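Local coordinates for putative mandelate racemase (Bordetella bronchiseptica, PDB 3OZY), which is of unknown function but belongs to the mandelate racemase branch of the enolase superfamily, binds magnesium and m-xylarate, and probably acts on a related sugar acid, at residues Val102-Met107 against Leu256-Ala261; Ala113-Lys118 against Tyr127-Gly132; Thr285-Ile290 against Leu316-Ala321; Asn307-Val312 against Phe328-Thr333. One frame throughout, in Å; residues are numbered along the deposited sequence.

Contact 1 (Val102-Met107 against Leu256-Ala261)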
loop_
_atom_site.group_PDB
_atom_site.type_symbol
_atom_site.label_atom_id
_atom_site.label_comp_id
_atom_site.label_asym_id
_atom_site.label_seq_id
_atom_site.Cartn_x
_atom_site.Cartn_y
_atom_site.Cartn_z
ATOM N N VAL A 102 0.039 2.192 -4.344
ATOM C CA VAL A 102 0.199 2.740 -5.682
ATOM C C VAL A 102 0.933 1.767 -6.624
ATOM O O VAL A 102 0.732 1.814 -7.839
ATOM C CB VAL A 102 0.916 4.118 -5.624
ATOM C CG1 VAL A 102 2.327 3.981 -5.055
ATOM C CG2 VAL A 102 0.920 4.799 -6.981
ATOM N N GLY A 103 1.780 0.889 -6.080
ATOM C CA GLY A 103 2.424 -0.117 -6.909
ATOM C C GLY A 103 1.431 -1.119 -7.483
ATOM O O GLY A 103 1.605 -1.619 -8.597
ATOM N N ILE A 104 0.389 -1.425 -6.717
ATOM C CA ILE A 104 -0.674 -2.300 -7.210
ATOM C C ILE A 104 -1.475 -1.608 -8.324
ATOM O O ILE A 104 -1.834 -2.244 -9.317
ATOM C CB ILE A 104 -1.604 -2.766 -6.057
ATOM C CG1 ILE A 104 -0.795 -3.462 -4.942
ATOM C CG2 ILE A 104 -2.716 -3.666 -6.595
ATOM C CD1 ILE A 104 -0.211 -4.834 -5.342
ATOM N N ALA A 105 -1.729 -0.306 -8.167
ATOM C CA ALA A 105 -2.358 0.458 -9.242
ATOM C C ALA A 105 -1.465 0.454 -10.488
ATOM O O ALA A 105 -1.936 0.218 -11.597
ATOM C CB ALA A 105 -2.669 1.886 -8.785
ATOM N N ALA A 106 -0.170 0.682 -10.298
ATOM C CA ALA A 106 0.784 0.610 -11.410
ATOM C C ALA A 106 0.718 -0.740 -12.140
ATOM O O ALA A 106 0.648 -0.793 -13.372
ATOM C CB ALA A 106 2.212 0.901 -10.911
ATOM N N MET A 107 0.714 -1.831 -11.376
ATOM C CA MET A 107 0.589 -3.175 -11.951
ATOM C C MET A 107 -0.687 -3.290 -12.758
ATOM O O MET A 107 -0.745 -3.992 -13.776
ATOM C CB MET A 107 0.500 -4.245 -10.856
ATOM C CG MET A 107 1.785 -4.625 -10.189
ATOM S SD MET A 107 1.499 -6.062 -9.139
ATOM C CE MET A 107 1.167 -7.343 -10.357
ATOM N N LEU A 256 -9.196 -0.172 -1.744
ATOM C CA LEU A 256 -8.757 -1.483 -1.266
ATOM C C LEU A 256 -8.092 -2.206 -2.420
ATOM O O LEU A 256 -8.499 -2.060 -3.569
ATOM C CB LEU A 256 -9.952 -2.295 -0.772
ATOM C CG LEU A 256 -10.661 -1.730 0.449
ATOM C CD1 LEU A 256 -11.953 -2.501 0.666
ATOM C CD2 LEU A 256 -9.761 -1.822 1.668
ATOM N N TYR A 257 -7.059 -2.984 -2.115
ATOM C CA TYR A 257 -6.193 -3.550 -3.142
ATOM C C TYR A 257 -6.081 -5.065 -3.055
ATOM O O TYR A 257 -5.852 -5.618 -1.974
ATOM C CB TYR A 257 -4.797 -2.929 -3.036
ATOM C CG TYR A 257 -4.797 -1.451 -3.353
ATOM C CD1 TYR A 257 -4.575 -1.002 -4.653
ATOM C CD2 TYR A 257 -5.026 -0.498 -2.360
ATOM C CE1 TYR A 257 -4.589 0.346 -4.955
ATOM C CE2 TYR A 257 -5.047 0.862 -2.658
ATOM C CZ TYR A 257 -4.821 1.273 -3.959
ATOM O OH TYR A 257 -4.832 2.613 -4.298
ATOM N N THR A 258 -6.192 -5.710 -4.217
ATOM C CA THR A 258 -6.108 -7.168 -4.396
ATOM C C THR A 258 -7.292 -7.904 -3.795
ATOM O O THR A 258 -8.039 -7.374 -2.964
ATOM C CB THR A 258 -4.796 -7.818 -3.848
ATOM O OG1 THR A 258 -4.913 -8.043 -2.434
ATOM C CG2 THR A 258 -3.560 -6.983 -4.182
ATOM N N ARG A 259 -7.433 -9.160 -4.203
ATOM C CA ARG A 259 -8.489 -9.998 -3.665
ATOM C C ARG A 259 -8.336 -10.209 -2.156
ATOM O O ARG A 259 -9.308 -10.547 -1.479
ATOM C CB ARG A 259 -8.508 -11.348 -4.377
ATOM C CG ARG A 259 -7.370 -12.269 -4.000
ATOM C CD ARG A 259 -7.334 -13.455 -4.949
ATOM N NE ARG A 259 -6.816 -13.075 -6.265
ATOM C CZ ARG A 259 -6.778 -13.887 -7.318
ATOM N NH1 ARG A 259 -7.263 -15.120 -7.234
ATOM N NH2 ARG A 259 -6.270 -13.459 -8.460
ATOM N N ASN A 260 -7.129 -10.012 -1.630
ATOM C CA ASN A 260 -6.898 -10.224 -0.201
ATOM C C ASN A 260 -7.686 -9.250 0.664
ATOM O O ASN A 260 -8.203 -9.614 1.722
ATOM C CB ASN A 260 -5.409 -10.104 0.114
ATOM C CG ASN A 260 -4.573 -11.031 -0.721
ATOM O OD1 ASN A 260 -3.755 -10.598 -1.546
ATOM N ND2 ASN A 260 -4.779 -12.318 -0.531
ATOM N N ALA A 261 -7.779 -8.000 0.217
ATOM C CA ALA A 261 -8.534 -6.993 0.961
ATOM C C ALA A 261 -10.004 -7.381 1.026
ATOM O O ALA A 261 -10.643 -7.327 2.080
ATOM C CB ALA A 261 -8.388 -5.622 0.304
#

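Contact 2 (Ala113-Lys118 against Tyr127-Gly132)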
loop_
_atom_site.group_PDB
_atom_site.type_symbol
_atom_site.label_atom_id
_atom_site.label_comp_id
_atom_site.label_asym_id
_atom_site.label_seq_id
_atom_site.Cartn_x
_atom_site.Cartn_y
_atom_site.Cartn_z
ATOM N N ALA A 113 -2.879 -3.181 -20.099
ATOM C CA ALA A 113 -2.181 -3.087 -21.382
ATOM C C ALA A 113 -1.892 -4.473 -21.967
ATOM O O ALA A 113 -1.987 -4.666 -23.180
ATOM C CB ALA A 113 -0.900 -2.263 -21.249
ATOM N N LEU A 114 -1.548 -5.438 -21.115
ATOM C CA LEU A 114 -1.301 -6.793 -21.599
ATOM C C LEU A 114 -2.578 -7.420 -22.157
ATOM O O LEU A 114 -2.538 -8.127 -23.155
ATOM C CB LEU A 114 -0.701 -7.670 -20.502
ATOM C CG LEU A 114 0.713 -7.282 -20.066
ATOM C CD1 LEU A 114 1.176 -8.147 -18.912
ATOM C CD2 LEU A 114 1.690 -7.397 -21.240
ATOM N N TRP A 115 -3.717 -7.163 -21.515
ATOM C CA TRP A 115 -4.989 -7.670 -22.020
ATOM C C TRP A 115 -5.378 -6.985 -23.332
ATOM O O TRP A 115 -5.910 -7.625 -24.244
ATOM C CB TRP A 115 -6.099 -7.529 -20.966
ATOM C CG TRP A 115 -6.113 -8.652 -19.970
ATOM C CD1 TRP A 115 -5.579 -8.657 -18.705
ATOM C CD2 TRP A 115 -6.692 -9.941 -20.165
ATOM N NE1 TRP A 115 -5.794 -9.879 -18.102
ATOM C CE2 TRP A 115 -6.487 -10.678 -18.975
ATOM C CE3 TRP A 115 -7.377 -10.543 -21.225
ATOM C CZ2 TRP A 115 -6.937 -11.991 -18.825
ATOM C CZ3 TRP A 115 -7.821 -11.846 -21.074
ATOM C CH2 TRP A 115 -7.596 -12.558 -19.883
ATOM N N ASP A 116 -5.124 -5.686 -23.426
ATOM C CA ASP A 116 -5.383 -4.960 -24.662
ATOM C C ASP A 116 -4.526 -5.553 -25.776
ATOM O O ASP A 116 -5.009 -5.817 -26.875
ATOM C CB ASP A 116 -5.098 -3.464 -24.461
ATOM C CG ASP A 116 -5.378 -2.639 -25.701
ATOM O OD1 ASP A 116 -6.481 -2.757 -26.276
ATOM O OD2 ASP A 116 -4.494 -1.854 -26.094
ATOM N N LEU A 117 -3.256 -5.789 -25.470
ATOM C CA LEU A 117 -2.313 -6.363 -26.419
ATOM C C LEU A 117 -2.802 -7.734 -26.879
ATOM O O LEU A 117 -2.838 -8.028 -28.076
ATOM C CB LEU A 117 -0.931 -6.448 -25.771
ATOM C CG LEU A 117 0.300 -6.663 -26.663
ATOM C CD1 LEU A 117 1.555 -6.276 -25.899
ATOM C CD2 LEU A 117 0.408 -8.100 -27.168
ATOM N N LYS A 118 -3.212 -8.565 -25.921
ATOM C CA LYS A 118 -3.723 -9.893 -26.242
ATOM C C LYS A 118 -4.943 -9.828 -27.176
ATOM O O LYS A 118 -5.009 -10.545 -28.185
ATOM C CB LYS A 118 -4.059 -10.659 -24.952
ATOM C CG LYS A 118 -4.619 -12.059 -25.178
ATOM C CD LYS A 118 -4.811 -12.792 -23.839
ATOM C CE LYS A 118 -3.488 -13.280 -23.241
ATOM N NZ LYS A 118 -3.054 -14.594 -23.826
ATOM N N TYR A 127 -14.001 -8.457 -23.950
ATOM C CA TYR A 127 -15.154 -9.158 -23.387
ATOM C C TYR A 127 -15.374 -10.516 -24.058
ATOM O O TYR A 127 -15.893 -11.429 -23.432
ATOM C CB TYR A 127 -16.435 -8.310 -23.402
ATOM C CG TYR A 127 -17.050 -8.084 -24.764
ATOM C CD1 TYR A 127 -17.855 -9.051 -25.349
ATOM C CD2 TYR A 127 -16.850 -6.890 -25.451
ATOM C CE1 TYR A 127 -18.435 -8.848 -26.590
ATOM C CE2 TYR A 127 -17.421 -6.679 -26.702
ATOM C CZ TYR A 127 -18.209 -7.669 -27.259
ATOM O OH TYR A 127 -18.791 -7.469 -28.494
ATOM N N GLN A 128 -14.981 -10.661 -25.323
ATOM C CA GLN A 128 -15.116 -11.964 -25.985
ATOM C C GLN A 128 -14.172 -13.017 -25.406
ATOM O O GLN A 128 -14.540 -14.185 -25.287
ATOM C CB GLN A 128 -14.920 -11.854 -27.503
ATOM C CG GLN A 128 -16.042 -11.110 -28.213
ATOM C CD GLN A 128 -17.360 -11.879 -28.249
ATOM O OE1 GLN A 128 -17.575 -12.837 -27.500
ATOM N NE2 GLN A 128 -18.258 -11.448 -29.125
ATOM N N LEU A 129 -12.963 -12.595 -25.042
ATOM C CA LEU A 129 -11.993 -13.487 -24.412
ATOM C C LEU A 129 -12.487 -13.975 -23.054
ATOM O O LEU A 129 -12.177 -15.087 -22.635
ATOM C CB LEU A 129 -10.651 -12.776 -24.224
ATOM C CG LEU A 129 -10.034 -12.043 -25.417
ATOM C CD1 LEU A 129 -8.703 -11.402 -25.023
ATOM C CD2 LEU A 129 -9.855 -12.982 -26.592
ATOM N N LEU A 130 -13.250 -13.122 -22.374
ATOM C CA LEU A 130 -13.752 -13.404 -21.027
ATOM C C LEU A 130 -15.026 -14.225 -21.019
ATOM O O LEU A 130 -15.757 -14.242 -20.023
ATOM C CB LEU A 130 -13.996 -12.089 -20.285
ATOM C CG LEU A 130 -12.793 -11.153 -20.236
ATOM C CD1 LEU A 130 -13.164 -9.884 -19.472
ATOM C CD2 LEU A 130 -11.584 -11.836 -19.618
ATOM N N GLY A 131 -15.318 -14.894 -22.129
ATOM C CA GLY A 131 -16.497 -15.734 -22.204
ATOM C C GLY A 131 -17.694 -15.048 -22.838
ATOM O O GLY A 131 -18.792 -15.595 -22.846
ATOM N N GLY A 132 -17.487 -13.850 -23.372
ATOM C CA GLY A 132 -18.558 -13.120 -24.036
ATOM C C GLY A 132 -19.505 -12.412 -23.077
ATOM O O GLY A 132 -19.327 -12.438 -21.852
#

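Contact 3 (Thr285-Ile290 against Leu316-Ala321)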
loop_
_atom_site.group_PDB
_atom_site.type_symbol
_atom_site.label_atom_id
_atom_site.label_comp_id
_atom_site.label_asym_id
_atom_site.label_seq_id
_atom_site.Cartn_x
_atom_site.Cartn_y
_atom_site.Cartn_z
ATOM N N THR A 285 -6.820 -8.998 -14.658
ATOM C CA THR A 285 -6.563 -10.319 -14.085
ATOM C C THR A 285 -7.097 -10.426 -12.653
ATOM O O THR A 285 -7.767 -11.396 -12.285
ATOM C CB THR A 285 -5.062 -10.622 -14.119
ATOM O OG1 THR A 285 -4.598 -10.499 -15.469
ATOM C CG2 THR A 285 -4.766 -12.028 -13.596
ATOM N N GLU A 286 -6.824 -9.403 -11.855
ATOM C CA GLU A 286 -7.221 -9.426 -10.455
ATOM C C GLU A 286 -8.719 -9.129 -10.271
ATOM O O GLU A 286 -9.391 -9.767 -9.452
ATOM C CB GLU A 286 -6.353 -8.460 -9.648
ATOM C CG GLU A 286 -6.492 -8.601 -8.132
ATOM C CD GLU A 286 -5.903 -9.892 -7.580
ATOM O OE1 GLU A 286 -5.357 -10.714 -8.352
ATOM O OE2 GLU A 286 -6.004 -10.094 -6.354
ATOM N N ALA A 287 -9.255 -8.181 -11.033
ATOM C CA ALA A 287 -10.684 -7.887 -10.946
ATOM C C ALA A 287 -11.538 -9.100 -11.314
ATOM O O ALA A 287 -12.599 -9.312 -10.725
ATOM C CB ALA A 287 -11.047 -6.693 -11.829
ATOM N N LEU A 288 -11.085 -9.894 -12.284
ATOM C CA LEU A 288 -11.794 -11.119 -12.645
ATOM C C LEU A 288 -11.946 -12.032 -11.436
ATOM O O LEU A 288 -13.021 -12.603 -11.198
ATOM C CB LEU A 288 -11.057 -11.876 -13.748
ATOM C CG LEU A 288 -11.183 -11.292 -15.151
ATOM C CD1 LEU A 288 -10.202 -12.008 -16.067
ATOM C CD2 LEU A 288 -12.611 -11.433 -15.664
ATOM N N ALA A 289 -10.867 -12.179 -10.677
ATOM C CA ALA A 289 -10.873 -13.059 -9.517
ATOM C C ALA A 289 -11.775 -12.482 -8.428
ATOM O O ALA A 289 -12.503 -13.216 -7.757
ATOM C CB ALA A 289 -9.463 -13.232 -8.998
ATOM N N ILE A 290 -11.731 -11.165 -8.253
ATOM C CA ILE A 290 -12.544 -10.512 -7.230
ATOM C C ILE A 290 -14.028 -10.621 -7.568
ATOM O O ILE A 290 -14.851 -10.896 -6.692
ATOM C CB ILE A 290 -12.096 -9.052 -7.011
ATOM C CG1 ILE A 290 -10.678 -9.031 -6.445
ATOM C CG2 ILE A 290 -13.046 -8.341 -6.056
ATOM C CD1 ILE A 290 -10.016 -7.669 -6.511
ATOM N N LEU A 316 -15.594 -1.923 -18.170
ATOM C CA LEU A 316 -16.823 -2.212 -18.897
ATOM C C LEU A 316 -16.781 -3.567 -19.611
ATOM O O LEU A 316 -17.795 -4.262 -19.676
ATOM C CB LEU A 316 -17.130 -1.084 -19.879
ATOM C CG LEU A 316 -18.481 -1.183 -20.576
ATOM C CD1 LEU A 316 -19.611 -1.382 -19.563
ATOM C CD2 LEU A 316 -18.701 0.073 -21.410
ATOM N N HIS A 317 -15.627 -3.937 -20.161
ATOM C CA HIS A 317 -15.503 -5.267 -20.756
ATOM C C HIS A 317 -15.841 -6.344 -19.732
ATOM O O HIS A 317 -16.565 -7.301 -20.025
ATOM C CB HIS A 317 -14.092 -5.495 -21.310
ATOM C CG HIS A 317 -13.856 -4.834 -22.629
ATOM N ND1 HIS A 317 -14.194 -5.430 -23.824
ATOM C CD2 HIS A 317 -13.344 -3.619 -22.941
ATOM C CE1 HIS A 317 -13.888 -4.612 -24.820
ATOM N NE2 HIS A 317 -13.375 -3.507 -24.310
ATOM N N LEU A 318 -15.315 -6.183 -18.520
ATOM C CA LEU A 318 -15.554 -7.175 -17.479
ATOM C C LEU A 318 -17.000 -7.155 -17.008
ATOM O O LEU A 318 -17.616 -8.202 -16.826
ATOM C CB LEU A 318 -14.627 -6.953 -16.288
ATOM C CG LEU A 318 -13.229 -7.536 -16.449
ATOM C CD1 LEU A 318 -12.487 -6.947 -17.651
ATOM C CD2 LEU A 318 -12.428 -7.327 -15.171
ATOM N N VAL A 319 -17.540 -5.957 -16.802
ATOM C CA VAL A 319 -18.917 -5.830 -16.344
ATOM C C VAL A 319 -19.893 -6.420 -17.359
ATOM O O VAL A 319 -20.837 -7.124 -16.989
ATOM C CB VAL A 319 -19.250 -4.362 -16.020
ATOM C CG1 VAL A 319 -20.750 -4.154 -15.826
ATOM C CG2 VAL A 319 -18.459 -3.930 -14.787
ATOM N N ALA A 320 -19.656 -6.155 -18.641
ATOM C CA ALA A 320 -20.529 -6.696 -19.681
ATOM C C ALA A 320 -20.562 -8.230 -19.656
ATOM O O ALA A 320 -21.589 -8.844 -19.964
ATOM C CB ALA A 320 -20.088 -6.191 -21.044
ATOM N N ALA A 321 -19.433 -8.828 -19.289
ATOM C CA ALA A 321 -19.277 -10.285 -19.277
ATOM C C ALA A 321 -19.750 -10.939 -17.980
ATOM O O ALA A 321 -19.882 -12.164 -17.911
ATOM C CB ALA A 321 -17.816 -10.651 -19.541
#

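Contact 4 (Asn307-Val312 against Phe328-Thr333)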
loop_
_atom_site.group_PDB
_atom_site.type_symbol
_atom_site.label_atom_id
_atom_site.label_comp_id
_atom_site.label_asym_id
_atom_site.label_seq_id
_atom_site.Cartn_x
_atom_site.Cartn_y
_atom_site.Cartn_z
ATOM N N ASN A 307 -11.605 7.619 -13.569
ATOM C CA ASN A 307 -10.382 8.394 -13.820
ATOM C C ASN A 307 -10.278 8.833 -15.270
ATOM O O ASN A 307 -10.026 10.003 -15.544
ATOM C CB ASN A 307 -9.094 7.664 -13.428
ATOM C CG ASN A 307 -7.910 8.613 -13.368
ATOM O OD1 ASN A 307 -7.812 9.418 -12.450
ATOM N ND2 ASN A 307 -7.034 8.555 -14.372
ATOM N N ASP A 308 -10.444 7.901 -16.199
ATOM C CA ASP A 308 -10.288 8.217 -17.619
ATOM C C ASP A 308 -11.021 7.175 -18.462
ATOM O O ASP A 308 -11.549 6.203 -17.928
ATOM C CB ASP A 308 -8.803 8.289 -17.983
ATOM C CG ASP A 308 -8.073 6.991 -17.675
ATOM O OD1 ASP A 308 -8.354 5.997 -18.376
ATOM O OD2 ASP A 308 -7.238 6.965 -16.749
ATOM N N ILE A 309 -11.061 7.366 -19.774
ATOM C CA ILE A 309 -11.854 6.482 -20.611
ATOM C C ILE A 309 -11.273 5.064 -20.680
ATOM O O ILE A 309 -11.993 4.108 -20.953
ATOM C CB ILE A 309 -12.062 7.070 -22.028
ATOM C CG1 ILE A 309 -13.238 6.387 -22.738
ATOM C CG2 ILE A 309 -10.786 6.966 -22.843
ATOM C CD1 ILE A 309 -14.584 6.651 -22.108
ATOM N N ILE A 310 -9.973 4.931 -20.443
ATOM C CA ILE A 310 -9.365 3.605 -20.431
ATOM C C ILE A 310 -9.785 2.837 -19.187
ATOM O O ILE A 310 -10.145 1.663 -19.275
ATOM C CB ILE A 310 -7.839 3.675 -20.523
ATOM C CG1 ILE A 310 -7.441 4.387 -21.820
ATOM C CG2 ILE A 310 -7.228 2.269 -20.429
ATOM C CD1 ILE A 310 -5.972 4.292 -22.137
ATOM N N THR A 311 -9.780 3.497 -18.033
ATOM C CA THR A 311 -10.233 2.797 -16.832
ATOM C C THR A 311 -11.708 2.431 -16.956
ATOM O O THR A 311 -12.131 1.362 -16.523
ATOM C CB THR A 311 -9.931 3.579 -15.510
ATOM O OG1 THR A 311 -10.700 4.789 -15.428
ATOM C CG2 THR A 311 -8.463 3.947 -15.413
ATOM N N VAL A 312 -12.496 3.313 -17.558
ATOM C CA VAL A 312 -13.887 3.002 -17.845
ATOM C C VAL A 312 -14.018 1.794 -18.780
ATOM O O VAL A 312 -14.718 0.825 -18.465
ATOM C CB VAL A 312 -14.619 4.243 -18.401
ATOM C CG1 VAL A 312 -15.983 3.871 -19.004
ATOM C CG2 VAL A 312 -14.770 5.273 -17.293
ATOM N N PHE A 328 -23.117 0.593 -13.367
ATOM C CA PHE A 328 -21.814 0.880 -13.946
ATOM C C PHE A 328 -21.451 2.352 -13.852
ATOM O O PHE A 328 -22.130 3.208 -14.421
ATOM C CB PHE A 328 -21.756 0.440 -15.410
ATOM C CG PHE A 328 -20.399 0.606 -16.008
ATOM C CD1 PHE A 328 -19.390 -0.279 -15.674
ATOM C CD2 PHE A 328 -20.105 1.667 -16.847
ATOM C CE1 PHE A 328 -18.117 -0.134 -16.182
ATOM C CE2 PHE A 328 -18.829 1.818 -17.363
ATOM C CZ PHE A 328 -17.834 0.917 -17.028
ATOM N N GLU A 329 -20.359 2.647 -13.147
ATOM C CA GLU A 329 -19.957 4.029 -12.894
ATOM C C GLU A 329 -19.519 4.759 -14.164
ATOM O O GLU A 329 -18.628 4.300 -14.879
ATOM C CB GLU A 329 -18.835 4.077 -11.850
ATOM C CG GLU A 329 -18.421 5.495 -11.503
ATOM C CD GLU A 329 -17.502 5.582 -10.300
ATOM O OE1 GLU A 329 -16.669 4.669 -10.083
ATOM O OE2 GLU A 329 -17.593 6.590 -9.563
ATOM N N TRP A 330 -20.144 5.908 -14.427
ATOM C CA TRP A 330 -19.767 6.742 -15.565
ATOM C C TRP A 330 -19.535 8.189 -15.136
ATOM O O TRP A 330 -20.479 8.912 -14.818
ATOM C CB TRP A 330 -20.813 6.678 -16.694
ATOM C CG TRP A 330 -20.228 7.208 -17.968
ATOM C CD1 TRP A 330 -19.998 8.517 -18.279
ATOM C CD2 TRP A 330 -19.739 6.436 -19.074
ATOM N NE1 TRP A 330 -19.394 8.607 -19.512
ATOM C CE2 TRP A 330 -19.236 7.346 -20.026
ATOM C CE3 TRP A 330 -19.696 5.068 -19.360
ATOM C CZ2 TRP A 330 -18.683 6.929 -21.241
ATOM C CZ3 TRP A 330 -19.156 4.654 -20.565
ATOM C CH2 TRP A 330 -18.650 5.584 -21.489
ATOM N N ASP A 331 -18.272 8.600 -15.153
ATOM C CA ASP A 331 -17.841 9.958 -14.804
ATOM C C ASP A 331 -18.506 10.988 -15.714
ATOM O O ASP A 331 -18.250 10.997 -16.924
ATOM C CB ASP A 331 -16.313 10.007 -14.994
ATOM C CG ASP A 331 -15.665 11.346 -14.647
ATOM O OD1 ASP A 331 -16.351 12.353 -14.379
ATOM O OD2 ASP A 331 -14.410 11.368 -14.649
ATOM N N ILE A 332 -19.337 11.858 -15.129
ATOM C CA ILE A 332 -20.001 12.924 -15.895
ATOM C C ILE A 332 -19.448 14.312 -15.587
ATOM O O ILE A 332 -19.991 15.326 -16.047
ATOM C CB ILE A 332 -21.554 12.905 -15.751
ATOM C CG1 ILE A 332 -22.026 12.889 -14.281
ATOM C CG2 ILE A 332 -22.122 11.712 -16.501
ATOM C CD1 ILE A 332 -21.528 14.024 -13.407
ATOM N N THR A 333 -18.370 14.369 -14.813
ATOM C CA THR A 333 -17.741 15.646 -14.487
ATOM C C THR A 333 -16.870 16.116 -15.657
ATOM O O THR A 333 -16.645 15.371 -16.609
ATOM C CB THR A 333 -16.898 15.564 -13.181
ATOM O OG1 THR A 333 -15.706 14.801 -13.411
ATOM C CG2 THR A 333 -17.702 14.915 -12.067
HETATM O O HOH W 1 -13.571 8.680 -15.385
#

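Contact 1 (Val102-Met107 against Leu256-Ala261)
Ile104, in the first turn of helix 102-122, comes within 7.0 Å, CA to CA, of Tyr257, which lies in the loop between barrel strand 249-252 and helix 258-267. The pairing joins the two domains of the enolase superfamily fold: the first segment belongs to the N-terminal capping domain, the second to the beta-alpha barrel, and 148 residues lie between them. Ile104 and Tyr257 reach past one another in opposite directions, so the root of the isoleucine lies against the near side of the ring. Its CB is 3.7 Å from Tyr257 CD1, and the methyl CG2, set anti to the backbone N (chi1 -56° for CG1), rests 3.8 Å from the same carbon. Ala105 brings its backbone N to 4.3 Å from Tyr257 CE1. The phenol oxygen beyond is hydrogen-bonded to Tyr56 OH, which ties down the far end of the ring. His99 of the second subunit also packs on Tyr257, placing this domain seam beside the subunit interface. Thr258 meets Ile104 at about a right angle. Its hydroxyl sits within reach of Tyr257 O and Asn260 OD1, while its methyl serves the apolar seam: Thr258 CG2 lies 4.1 Å from Ile104 CD1.

Contact 2 (Ala113-Lys118 against Tyr127-Gly132)
The indole of Trp115 meets Leu129 at its edge, with the methyl CD1 close to the ring plane, whereas Leu130 comes to the same benzo end obliquely through CD2. Leu129 ends helix 126-129 and Leu130 follows it, so the contact is a local packing of two consecutive helices, with a Schellman motif ending the second: the chain finishes helix 102-122, turns, and folds the next short helix back against it. The motif has Gly131 as its C-prime residue with positive phi (96°). The backbone N of Gly132 returns 2.9 Å to Tyr127 O, and a weaker bond joins Gly131 N to Gln128 O.

Trp115 can reach the two leucines because its CG stands anti to the carbonyl carbon (chi1 -83°), which sends the six-membered ring out toward the second segment. The other end of the indole is held by polar means, since NE1 is probably hydrogen-bonded to Thr285 OG1 on helix 284-296. Ile81 of helix 81-97 also packs on the tryptophan, and Leu318 and Ala321 of helix 309-321 on Leu130. Leu129 adopts two conformers, and its contacts hold for one of them: there its CD1 lies 4.1 Å from Trp115 CZ3 and equally far from Lys118 CG, in the aliphatic part of a lysine whose NZ is hydrogen-bonded to Ala79 O. Leu130 gives the firmer touch, its CD2 lying 4.0 Å from Trp115 CZ3 and 4.1 Å from Trp115 CH2.

Contact 3 (Thr285-Ile290 against Leu316-Ala321)
Leu318 reaches from helix 309-321 to Ala287 and Leu288 on helix 284-296, joining two successive outer helices of the beta-alpha barrel. Just before it in the second segment, His317 has both ring nitrogens engaged on other parts of the fold: ND1 is probably hydrogen-bonded to Tyr127 N, and NE2 is hydrogen-bonded to Leu361 O. Leu318 then carries the contact, its CA 7.3 Å from that of Leu288. With CG anti to the carbonyl carbon (chi1 -82°), the side chain heads for the facing helix; chi2 of 60° turns CD1 aside and leaves CD2 anti to CA, at full stretch. That methyl arrives 3.7 Å from Ala287 CB. It also lies 4.1 Å from the backbone N of Leu288, a measure of how far it reaches in toward the helix backbone. Leu288 crosses Leu318 at about a right angle and sets its own CD2 4.0 Å from Leu318 CG. Further on, Ala320 has backbone hydrogen bonds to Phe134 and His135. Between the two segments, therefore, the meeting is purely aliphatic: one leucine laid over an alanine and a leucine, a small contact resting on van der Waals packing, with Leu288 partly open to solvent, while directional bonds anchor each helix elsewhere.

Contact 4 (Asn307-Val312 against Phe328-Thr333)
Val312 and Trp330 are brought together by extended first torsions: CG1 of the valine and CG of the tryptophan each stand anti to their own backbone N (chi1 167° and -164°). The methyl comes down over one face of the indole in a CH-pi contact, with Val312 CG1 4.1 Å from the centroid of the Trp330 six-membered ring and 28° off its normal. The same methyl touches Phe328 CE2 at 3.9 Å. Phe328 turns its edge to the helix, and Val312 O lies near the ring plane, 3.4 Å from Phe328 CZ. Ile309, one turn earlier, reaches the indole obliquely through CD1, 4.2 Å from Trp330 CZ2.

Polar groups gather at the helix start and at the facing strand end. Asp308 is the N-cap, OD1 accepting from Thr311 N at 2.9 Å from above the carboxylate plane. A water donates to Asp331 OD2 and accepts a weak bond from Asn307 N, bridging the segments. Asp331 OD1 takes both Thr333 N, in an Asx turn, and Thr333 OG1 at 2.7 Å, while Arg33 forms a salt bridge with OD2. Helix 309-321 against strand 328-331, parallel neighbour of strand 139-146, is the helix-on-strand packing of a closed beta-alpha barrel.

Contacts 1, 3 and 4 are buried, whereas contact 2 lies nearer the surface. Contacts 1 and 2 draw on different parts of helix 102-122, the first facing the barrel domain and the second the short helix 126-129 and the turn after it; contacts 3 and 4 share helix 309-321, using it against a neighbouring helix and a strand respectively. The chemistry follows position: aliphatic alone between barrel helices, aromatic with aliphatic in contacts 1 and 2, and aromatic packing beside capping bonds and a bridging water in contact 4. Contact 3 touches all the others, through the Arg259-Glu286 salt bridge to contact 1, the probable Trp115-Thr285 hydrogen bond to contact 2, and Leu316 on Phe328 to contact 4.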